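Local atomic coordinates of alpha-glucosidase (Bacteroides thetaiotaomicron, PDB entry 5XFM), a protein that hydrolyses terminal sugars as a bifunctional beta-L-arabinopyranosidase and alpha-galactosidase of glycoside hydrolase family 97. Residues F559-G562 against K566-V569. The protein carries 1 engineered substitution. Numbering follows the deposited sequence.
Sequences FVDG and KYVV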
# COMPACT_ATOMS: atom_id res chain seq x y z
N PHE A 559 -13.14 9.41 -5.92
CA PHE A 559 -13.12 10.19 -4.69
C PHE A 559 -14.27 11.18 -4.70
O PHE A 559 -14.44 11.96 -5.64
CB PHE A 559 -11.78 10.92 -4.53
CG PHE A 559 -11.71 11.83 -3.34
CD1 PHE A 559 -11.69 11.31 -2.05
CD2 PHE A 559 -11.62 13.21 -3.50
CE1 PHE A 559 -11.62 12.14 -0.95
CE2 PHE A 559 -11.54 14.05 -2.40
CZ PHE A 559 -11.54 13.52 -1.12
N VAL A 560 -15.08 11.13 -3.65
CA VAL A 560 -16.27 11.97 -3.54
C VAL A 560 -16.02 13.16 -2.62
O VAL A 560 -16.25 14.30 -3.00
CB VAL A 560 -17.47 11.16 -3.01
CG1 VAL A 560 -18.72 12.02 -3.02
CG2 VAL A 560 -17.67 9.90 -3.85
N ASP A 561 -15.53 12.88 -1.42
CA ASP A 561 -15.23 13.96 -0.48
C ASP A 561 -14.35 13.45 0.65
O ASP A 561 -14.16 12.25 0.78
CB ASP A 561 -16.52 14.56 0.10
CG ASP A 561 -16.29 15.90 0.78
OD1 ASP A 561 -15.33 16.60 0.39
OD2 ASP A 561 -17.05 16.24 1.71
N GLY A 562 -13.79 14.36 1.44
CA GLY A 562 -13.01 13.95 2.59
C GLY A 562 -11.84 14.84 2.97
O GLY A 562 -11.48 15.78 2.26
N LYS A 566 -9.80 12.92 9.24
CA LYS A 566 -11.03 13.53 9.74
C LYS A 566 -12.25 12.80 9.21
O LYS A 566 -13.10 12.34 9.98
CB LYS A 566 -11.07 15.01 9.38
CG LYS A 566 -10.16 15.86 10.26
CD LYS A 566 -10.06 17.29 9.76
CE LYS A 566 -9.34 18.18 10.77
NZ LYS A 566 -7.93 18.44 10.38
N TYR A 567 -12.35 12.67 7.89
CA TYR A 567 -13.47 11.93 7.31
C TYR A 567 -13.15 11.51 5.90
O TYR A 567 -12.28 12.08 5.26
CB TYR A 567 -14.76 12.76 7.36
CG TYR A 567 -14.84 13.91 6.38
CD1 TYR A 567 -14.15 15.10 6.60
CD2 TYR A 567 -15.63 13.82 5.24
CE1 TYR A 567 -14.24 16.15 5.71
CE2 TYR A 567 -15.73 14.86 4.35
CZ TYR A 567 -15.03 16.03 4.58
OH TYR A 567 -15.12 17.07 3.69
N VAL A 568 -13.84 10.48 5.41
CA VAL A 568 -13.58 10.04 4.04
C VAL A 568 -14.83 9.48 3.37
O VAL A 568 -15.61 8.74 3.98
CB VAL A 568 -12.44 8.98 3.99
CG1 VAL A 568 -12.79 7.74 4.77
CG2 VAL A 568 -12.10 8.63 2.54
N VAL A 569 -15.02 9.89 2.12
CA VAL A 569 -16.16 9.50 1.29
C VAL A 569 -15.70 9.10 -0.10
O VAL A 569 -15.24 9.96 -0.87
CB VAL A 569 -17.19 10.65 1.14
CG1 VAL A 569 -18.47 10.13 0.50
CG2 VAL A 569 -17.48 11.31 2.48
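A classic beta bulge marks the hairpin of strands 556-563 and 567-574 in the C-terminal beta domain: Val560 and Asp561 both face Val569. The evidence is a shared acceptor, since Val569 O takes the N-H of Val560 and the N-H of Asp561, the latter nearly straight at 171°. Asp561 closes the hydrogen-bonded pair by receiving Val569 N on its O at 2.8 Å. The extra residue leaves Val560 on the same side as Val569, where Val560 CB lies 3.8 Å from Val569 CG1; Leu580 of strand 577-584 touches both valines. Phe559 sets one ring face beneath the bulge, with Asp561 N 3.9 Å above the ring plane, over its centre.

Beyond the bulge, Tyr567 leans back across the hairpin. Its CG sits between the backbone N and the carbonyl carbon, and this carries the ring over Gly562, whose CA stands 3.6 Å from the ring centroid and 22° off the normal, a CH-pi contact. The phenol then donates from OH to Asp561 OD2 at 2.9 Å, arriving from above the carboxylate plane, which is turned 73° from the ring. A phenylalanine here could keep the ring over Gly562 but would probably leave Asp561 OD2 without this donor and its carboxylate freer to turn. Gly562 is itself constrained: a CB would clash with Tyr567 O and jam against the preceding carbonyl. The hairpin end is thus fixed by backbone bonds at the bulge and by a side-chain bond that probably steadies the carboxylate's negative charge.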